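Local structure of ricin B-related lectin (Polyporus squamosus, 3PHZ) at residues A[163-168]-A[262-267]; A[206-211]-A[246-251]; A[238-243]-A[280-285]. The protein probably acts as a carbohydrate-binding lectin, holding galactose in its ricin-type beta-trefoil region and calcium in its C-terminal part. All coordinates share one frame; numbering follows the deposited sequence.

Contact 1 (A[163-168]-A[262-267]); sequences CPALRQ and VTFFEP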
# COMPACT_ATOMS: atom_id res chain seq x y z
N CYS A 163 -11.59 -1.58 -22.37
CA CYS A 163 -12.33 -0.59 -21.59
C CYS A 163 -12.18 0.75 -22.29
O CYS A 163 -11.07 1.21 -22.47
CB CYS A 163 -11.74 -0.55 -20.19
SG CYS A 163 -12.35 0.89 -19.27
N PRO A 164 -13.30 1.37 -22.71
CA PRO A 164 -13.14 2.62 -23.46
C PRO A 164 -12.35 3.72 -22.71
O PRO A 164 -11.66 4.49 -23.34
CB PRO A 164 -14.60 3.07 -23.73
CG PRO A 164 -15.32 1.76 -23.86
CD PRO A 164 -14.69 0.90 -22.73
N ALA A 165 -12.47 3.79 -21.39
CA ALA A 165 -11.77 4.76 -20.58
C ALA A 165 -10.27 4.50 -20.47
O ALA A 165 -9.53 5.39 -20.04
CB ALA A 165 -12.39 4.80 -19.16
N LEU A 166 -9.82 3.30 -20.88
CA LEU A 166 -8.38 2.93 -20.70
C LEU A 166 -7.70 2.54 -22.05
O LEU A 166 -6.63 3.05 -22.36
CB LEU A 166 -8.27 1.73 -19.73
CG LEU A 166 -8.67 2.08 -18.29
CD1 LEU A 166 -8.65 0.73 -17.50
CD2 LEU A 166 -7.69 3.10 -17.71
N ARG A 167 -8.28 1.58 -22.78
CA ARG A 167 -7.68 1.13 -24.04
C ARG A 167 -6.20 0.81 -23.93
O ARG A 167 -5.36 1.22 -24.75
CB ARG A 167 -7.95 2.14 -25.16
CG ARG A 167 -9.46 2.43 -25.27
CD ARG A 167 -10.30 1.20 -25.58
NE ARG A 167 -10.31 1.02 -27.03
CZ ARG A 167 -10.40 -0.13 -27.69
NH1 ARG A 167 -10.39 -0.09 -29.02
NH2 ARG A 167 -10.46 -1.30 -27.07
N GLN A 168 -5.85 0.11 -22.84
CA GLN A 168 -4.44 -0.20 -22.60
C GLN A 168 -4.41 -1.28 -21.53
O GLN A 168 -5.40 -1.51 -20.83
CB GLN A 168 -3.71 1.06 -22.10
CG GLN A 168 -4.06 1.49 -20.62
CD GLN A 168 -3.57 2.90 -20.34
OE1 GLN A 168 -2.43 3.09 -19.89
NE2 GLN A 168 -4.42 3.93 -20.68
N VAL A 262 -15.11 -1.54 -16.00
CA VAL A 262 -14.18 -1.09 -14.98
C VAL A 262 -14.78 0.09 -14.21
O VAL A 262 -15.34 1.05 -14.80
CB VAL A 262 -12.83 -0.62 -15.61
CG1 VAL A 262 -11.85 -0.01 -14.54
CG2 VAL A 262 -12.17 -1.81 -16.33
N THR A 263 -14.56 0.05 -12.90
CA THR A 263 -15.02 1.16 -12.03
C THR A 263 -13.81 1.74 -11.33
O THR A 263 -13.00 1.01 -10.79
CB THR A 263 -15.99 0.61 -10.98
OG1 THR A 263 -17.14 0.09 -11.66
CG2 THR A 263 -16.40 1.75 -9.95
N PHE A 264 -13.68 3.07 -11.35
CA PHE A 264 -12.61 3.76 -10.73
C PHE A 264 -13.05 4.24 -9.33
O PHE A 264 -14.20 4.56 -9.12
CB PHE A 264 -12.25 4.92 -11.63
CG PHE A 264 -11.78 4.43 -12.99
CD1 PHE A 264 -10.47 4.02 -13.15
CD2 PHE A 264 -12.69 4.32 -14.04
CE1 PHE A 264 -10.01 3.53 -14.40
CE2 PHE A 264 -12.26 3.82 -15.29
CZ PHE A 264 -10.89 3.46 -15.46
N PHE A 265 -12.12 4.23 -8.38
CA PHE A 265 -12.43 4.49 -6.99
C PHE A 265 -11.47 5.57 -6.50
O PHE A 265 -10.27 5.49 -6.74
CB PHE A 265 -12.29 3.20 -6.15
CG PHE A 265 -12.59 3.41 -4.68
CD1 PHE A 265 -13.94 3.48 -4.24
CD2 PHE A 265 -11.58 3.50 -3.74
CE1 PHE A 265 -14.24 3.64 -2.89
CE2 PHE A 265 -11.87 3.67 -2.38
CZ PHE A 265 -13.22 3.72 -1.95
N GLU A 266 -12.00 6.62 -5.87
CA GLU A 266 -11.21 7.70 -5.36
C GLU A 266 -10.98 7.53 -3.84
O GLU A 266 -11.89 7.76 -3.03
CB GLU A 266 -11.95 9.05 -5.64
CG GLU A 266 -11.44 10.22 -4.78
CD GLU A 266 -9.98 10.52 -5.06
OE1 GLU A 266 -9.08 9.94 -4.42
OE2 GLU A 266 -9.73 11.39 -5.90
N PRO A 267 -9.77 7.08 -3.43
CA PRO A 267 -9.59 6.67 -2.04
C PRO A 267 -9.51 7.89 -1.07
O PRO A 267 -9.52 7.70 0.13
CB PRO A 267 -8.29 5.79 -2.10
CG PRO A 267 -7.54 6.40 -3.26
CD PRO A 267 -8.63 6.65 -4.27
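The turn that leaves helix 153-162 packs against strand 261-266, with Leu166 and Ala165 at the far end of the Phe264 ring and Cys163 on Val262. Phe264 and Leu166 approach from opposite directions. Leu166 CG lies in the plane of the ring at its edge, 3.9 Å from Phe264 CZ, and its two methyls straddle that corner: CD2 comes within 3.9 Å of Phe264 CZ, while CD1 also reaches over to Val262 CG1. On the next corner Ala165 CB sits 4.0 Å from Phe264 CE2. One face of the ring is taken by its own strand neighbour, Val262 CG1, near the rim. Cys163 turns its sulfur anti to the backbone N (chi1 168°), which carries SG to 4.0 Å from Val262 CB and equally close to its CG2.

The turn itself is tied by its backbone. Cys163 O accepts from two donors, Leu166 N and Arg167 N, and Leu166 O is gripped by Gln168 NE2 at 2.9 Å; Gln168 NE2 also bonds Ala281 O, linking the turn to strand 280-285. Elsewhere on strand 261-266, Phe265 stacks on Phe215 of helix 208-226, while Val262 also touches Thr159 of helix 153-162.

Everything that meets here is carbon or sulfur. The two segments are held by shape and exclusion of water, and between them the Phe264 ring is located by packing at its edge; its backbone is held by strand 271-273.

Contact 2 (A[206-211]-A[246-251]); sequences FDCDDF and GAHAYN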
# COMPACT_ATOMS: atom_id res chain seq x y z
N PHE A 206 1.51 13.50 1.72
CA PHE A 206 0.40 12.53 1.68
C PHE A 206 -0.46 12.77 0.48
O PHE A 206 -1.51 13.43 0.54
CB PHE A 206 -0.38 12.38 3.03
CG PHE A 206 -1.02 11.04 3.16
CD1 PHE A 206 -0.21 9.94 3.50
CD2 PHE A 206 -2.36 10.84 2.80
CE1 PHE A 206 -0.73 8.66 3.58
CE2 PHE A 206 -2.92 9.55 2.93
CZ PHE A 206 -2.09 8.44 3.29
N ASP A 207 0.07 12.33 -0.67
CA ASP A 207 -0.47 12.73 -1.97
C ASP A 207 -1.38 11.63 -2.56
O ASP A 207 -1.60 10.62 -1.92
CB ASP A 207 0.72 13.09 -2.89
CG ASP A 207 0.42 14.27 -3.89
OD1 ASP A 207 -0.57 14.10 -4.67
OD2 ASP A 207 1.22 15.30 -3.99
N CYS A 208 -1.85 11.80 -3.80
CA CYS A 208 -2.86 10.82 -4.36
C CYS A 208 -2.32 9.41 -4.44
O CYS A 208 -3.03 8.45 -4.20
CB CYS A 208 -3.27 11.19 -5.78
SG CYS A 208 -3.99 12.82 -5.76
N ASP A 209 -1.03 9.30 -4.76
CA ASP A 209 -0.47 7.96 -4.85
C ASP A 209 -0.47 7.28 -3.49
O ASP A 209 -0.64 6.07 -3.39
CB ASP A 209 0.96 7.96 -5.47
CG ASP A 209 2.02 8.75 -4.65
OD1 ASP A 209 1.72 9.80 -4.00
OD2 ASP A 209 3.17 8.28 -4.66
N ASP A 210 -0.30 8.08 -2.42
CA ASP A 210 -0.31 7.52 -1.10
C ASP A 210 -1.71 7.02 -0.70
O ASP A 210 -1.86 5.96 -0.13
CB ASP A 210 0.21 8.56 -0.08
CG ASP A 210 1.63 8.95 -0.35
OD1 ASP A 210 2.44 8.03 -0.61
OD2 ASP A 210 1.95 10.16 -0.32
N PHE A 211 -2.74 7.78 -1.06
CA PHE A 211 -4.09 7.27 -0.79
C PHE A 211 -4.33 5.93 -1.51
O PHE A 211 -4.87 4.99 -0.96
CB PHE A 211 -5.17 8.29 -1.24
CG PHE A 211 -5.31 9.45 -0.31
CD1 PHE A 211 -6.23 9.42 0.75
CD2 PHE A 211 -4.49 10.57 -0.48
CE1 PHE A 211 -6.35 10.57 1.57
CE2 PHE A 211 -4.57 11.67 0.30
CZ PHE A 211 -5.51 11.69 1.35
N GLY A 246 -3.16 18.45 -14.25
CA GLY A 246 -2.08 17.74 -13.52
C GLY A 246 -2.39 16.24 -13.31
O GLY A 246 -3.37 15.74 -13.86
N ALA A 247 -1.57 15.56 -12.51
CA ALA A 247 -1.64 14.09 -12.25
C ALA A 247 -2.60 13.69 -11.11
O ALA A 247 -2.91 14.51 -10.24
CB ALA A 247 -0.25 13.56 -11.92
N HIS A 248 -3.06 12.43 -11.13
CA HIS A 248 -3.95 11.91 -10.08
C HIS A 248 -3.73 10.41 -10.01
O HIS A 248 -3.24 9.81 -10.99
CB HIS A 248 -5.42 12.20 -10.37
CG HIS A 248 -6.28 12.31 -9.12
ND1 HIS A 248 -6.53 13.52 -8.49
CD2 HIS A 248 -6.92 11.36 -8.38
CE1 HIS A 248 -7.29 13.31 -7.42
NE2 HIS A 248 -7.51 12.01 -7.31
N ALA A 249 -4.03 9.81 -8.86
CA ALA A 249 -3.99 8.36 -8.74
C ALA A 249 -5.34 7.87 -8.21
O ALA A 249 -5.96 8.55 -7.39
CB ALA A 249 -2.91 7.94 -7.80
N TYR A 250 -5.75 6.72 -8.73
CA TYR A 250 -7.03 6.07 -8.40
C TYR A 250 -6.83 4.60 -8.15
O TYR A 250 -5.81 4.01 -8.54
CB TYR A 250 -8.01 6.18 -9.58
CG TYR A 250 -8.48 7.60 -9.81
CD1 TYR A 250 -9.34 8.19 -8.88
CD2 TYR A 250 -8.03 8.35 -10.90
CE1 TYR A 250 -9.80 9.52 -9.06
CE2 TYR A 250 -8.51 9.70 -11.10
CZ TYR A 250 -9.37 10.26 -10.16
OH TYR A 250 -9.86 11.56 -10.23
N ASN A 251 -7.81 3.98 -7.48
CA ASN A 251 -7.86 2.55 -7.49
C ASN A 251 -8.87 2.15 -8.54
O ASN A 251 -9.65 2.98 -9.01
CB ASN A 251 -8.24 1.99 -6.10
CG ASN A 251 -7.19 2.33 -5.06
OD1 ASN A 251 -7.39 3.24 -4.24
ND2 ASN A 251 -6.04 1.62 -5.09
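The imidazole of His248 is held between two groups: Cys208 SG lies over the centre of one face and Tyr250 OH over the opposite face, nearer the rim. The sulfur is 3.8 Å from the ring centroid and only 13° off the normal, a face-on sulfur-aromatic contact in which SG is about as near His248 CE1 (3.7 Å) as ND1. His248 NE2 is hydrogen-bonded to Glu266 on the neighbouring strand. On the helix side, Phe206 CE2 stands over the middle of the Phe211 ring.

His248 leaves its strand pointing away from the helix, yet with CG anti to the backbone N (chi1 -152°) its ring swings back under the sulfur. Beside it the packing is tight: Cys208 CB is 3.5 Å from Ala249 N and 3.8 Å from Ala249 CB, which also rests against the Cys208 carbonyl.

A cysteine in the first turn of a helix, facing a strand histidine, recalls the Cys-His pair of papain-like cysteine proteases, here with a glutamate where papain has an asparagine, and is consistent with such a domain, as in the related Marasmius oreades agglutinin. The sulfur, however, sits above the ring and not in line with an N-H.

Asp207 gives the anti lone pair of OD1 to Cys208 N (2.8 Å), while Asp207 N donates to Asp210 OD2 (2.9 Å, 162°). Asp207 and Asp209 belong to both calcium sites of this protein and Asp210 to one; Asp176 also serves both, with Ser175 in the first and Glu204 in the second, so the metal sites adjoin the cysteine. Tyr173 of the second subunit packs on Cys208 and Asp209.

Contact 3 (A[238-243]-A[280-285]); sequences LMFGSK and KAYFGL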
# COMPACT_ATOMS: atom_id res chain seq x y z
N LEU A 238 -4.31 -0.18 -9.17
CA LEU A 238 -3.88 1.20 -9.05
C LEU A 238 -3.75 1.75 -10.47
O LEU A 238 -3.43 0.99 -11.38
CB LEU A 238 -2.50 1.11 -8.33
CG LEU A 238 -1.49 2.18 -8.22
CD1 LEU A 238 -2.09 3.47 -7.64
CD2 LEU A 238 -0.63 1.47 -7.14
N MET A 239 -4.03 3.04 -10.67
CA MET A 239 -3.76 3.72 -11.96
C MET A 239 -3.34 5.13 -11.67
O MET A 239 -3.72 5.72 -10.64
CB MET A 239 -4.95 3.69 -12.89
CG MET A 239 -6.18 4.44 -12.44
SD MET A 239 -7.10 5.40 -13.78
CE MET A 239 -5.66 6.45 -13.94
N PHE A 240 -2.46 5.65 -12.54
CA PHE A 240 -2.05 7.07 -12.51
C PHE A 240 -2.59 7.67 -13.79
O PHE A 240 -2.56 7.03 -14.85
CB PHE A 240 -0.53 7.26 -12.56
CG PHE A 240 0.24 6.71 -11.37
CD1 PHE A 240 -0.40 6.37 -10.16
CD2 PHE A 240 1.64 6.60 -11.46
CE1 PHE A 240 0.34 5.89 -9.06
CE2 PHE A 240 2.41 6.11 -10.37
CZ PHE A 240 1.76 5.75 -9.17
N GLY A 241 -3.16 8.87 -13.69
CA GLY A 241 -3.83 9.47 -14.83
C GLY A 241 -3.55 10.96 -14.83
O GLY A 241 -3.08 11.53 -13.81
N SER A 242 -3.82 11.59 -15.98
CA SER A 242 -3.67 13.03 -16.03
C SER A 242 -4.65 13.69 -16.97
O SER A 242 -5.36 13.06 -17.75
CB SER A 242 -2.25 13.43 -16.41
OG SER A 242 -2.06 13.13 -17.77
N LYS A 243 -4.68 15.01 -16.85
CA LYS A 243 -5.32 15.86 -17.82
C LYS A 243 -4.53 17.16 -17.76
O LYS A 243 -3.49 17.22 -17.06
CB LYS A 243 -6.84 16.00 -17.54
CG LYS A 243 -7.28 16.43 -16.15
CD LYS A 243 -8.77 16.08 -16.02
CE LYS A 243 -9.49 16.84 -14.92
NZ LYS A 243 -10.78 16.14 -14.69
N LYS A 280 -7.02 10.59 -18.00
CA LYS A 280 -6.59 9.61 -18.98
C LYS A 280 -5.44 8.88 -18.34
O LYS A 280 -4.42 9.49 -18.01
CB LYS A 280 -6.12 10.28 -20.27
CG LYS A 280 -5.69 9.23 -21.29
CD LYS A 280 -4.97 9.89 -22.46
CE LYS A 280 -5.72 9.68 -23.77
NZ LYS A 280 -5.53 10.87 -24.68
N ALA A 281 -5.58 7.57 -18.18
CA ALA A 281 -4.52 6.77 -17.55
C ALA A 281 -3.30 6.64 -18.42
O ALA A 281 -3.41 6.50 -19.67
CB ALA A 281 -5.05 5.39 -17.22
N TYR A 282 -2.14 6.64 -17.78
CA TYR A 282 -0.89 6.35 -18.49
C TYR A 282 -0.12 5.26 -17.78
O TYR A 282 0.95 4.85 -18.27
CB TYR A 282 -0.03 7.63 -18.69
CG TYR A 282 0.23 8.38 -17.39
CD1 TYR A 282 1.27 8.01 -16.53
CD2 TYR A 282 -0.62 9.43 -17.00
CE1 TYR A 282 1.48 8.72 -15.31
CE2 TYR A 282 -0.43 10.13 -15.81
CZ TYR A 282 0.62 9.76 -14.97
OH TYR A 282 0.76 10.48 -13.79
N PHE A 283 -0.59 4.80 -16.59
CA PHE A 283 0.19 3.80 -15.84
C PHE A 283 -0.74 3.07 -14.90
O PHE A 283 -1.68 3.69 -14.42
CB PHE A 283 1.25 4.48 -14.99
CG PHE A 283 1.96 3.55 -14.08
CD1 PHE A 283 2.92 2.69 -14.58
CD2 PHE A 283 1.60 3.48 -12.72
CE1 PHE A 283 3.59 1.80 -13.72
CE2 PHE A 283 2.24 2.57 -11.86
CZ PHE A 283 3.25 1.75 -12.36
N GLY A 284 -0.48 1.81 -14.62
CA GLY A 284 -1.33 1.13 -13.57
C GLY A 284 -0.80 -0.25 -13.26
O GLY A 284 0.14 -0.68 -13.86
N LEU A 285 -1.44 -0.94 -12.31
CA LEU A 285 -0.91 -2.19 -11.80
C LEU A 285 -2.05 -2.92 -11.11
O LEU A 285 -2.97 -2.24 -10.61
CB LEU A 285 0.16 -1.83 -10.76
CG LEU A 285 0.80 -2.80 -9.83
CD1 LEU A 285 1.43 -3.93 -10.68
CD2 LEU A 285 1.89 -2.00 -9.07
O HOH W 1 -2.77 11.00 -19.54
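Phe240 turns CG beside its backbone N (chi1 -64°) and Phe283 turns its own anti to N (chi1 173°), and these two choices lay the rings side by side on one face of the sheet, pointing the same way. Phe283 CD2 rides over one face of the Phe240 ring toward its rim, 3.4 Å from Phe240 CD2, the planes being oblique. Tyr282 takes a third course: CG lies between N and the carbonyl carbon (chi1 54°), which folds the phenol back across strand 238-243. One face of its ring covers Phe240 O, CZ is 3.7 Å from Phe240 CB, CE2 comes close to Gly241 C, and Ser242 N lies at the edge of the ring, near its plane.

The opposite face of the sheet carries Met239, bent so that CE meets Ala281 CB at 3.5 Å. Gly241, with no side chain, leaves this methyl its place.

Backbone bonds run along the whole pair. Leu238 and Leu285 bond reciprocally, Phe240 N donates to Phe283 O at 2.8 Å, and Ser242 and Lys280 form another two-way pair; here Ser242 N approaches Lys280 O from above the carbonyl plane. A water donates to Lys280 O (2.7 Å) and also joins Ser242 OG. Across the subunit boundary, Tyr173 of the second subunit meets the Phe240 ring edge-to-face, and Phe240 of that subunit packs on Leu285.

Between the regular pairs the register slips by one residue. Phe240 O takes Tyr282 N at 3.0 Å and Phe283 N only weakly, at 3.4 Å, so Tyr282 and Phe283 both stand opposite Phe240: a classic beta bulge in an antiparallel pair.

In the fold
All three contacts lie in the C-terminal part of the chain, their centres about 14 Å (1 and 2), 9 Å (1 and 3) and 10 Å (2 and 3) apart. Neighbouring strands run in the order 280-285, 233-243, 246-255, 261-266: contact 3 pairs the first two, contact 2 sets helix 208-226 on the third, and contact 1 brings the turn after helix 153-162 to the fourth. In sequence, 206-211 and 246-251 both fall between the segments of contact 1, whereas contact 3 alternates with each of the others. Contact 2 holds calcium ligands and Phe240 of contact 3 lies close to one, whereas contact 1 is away from the sites; contacts 2 and 3 also face the second subunit.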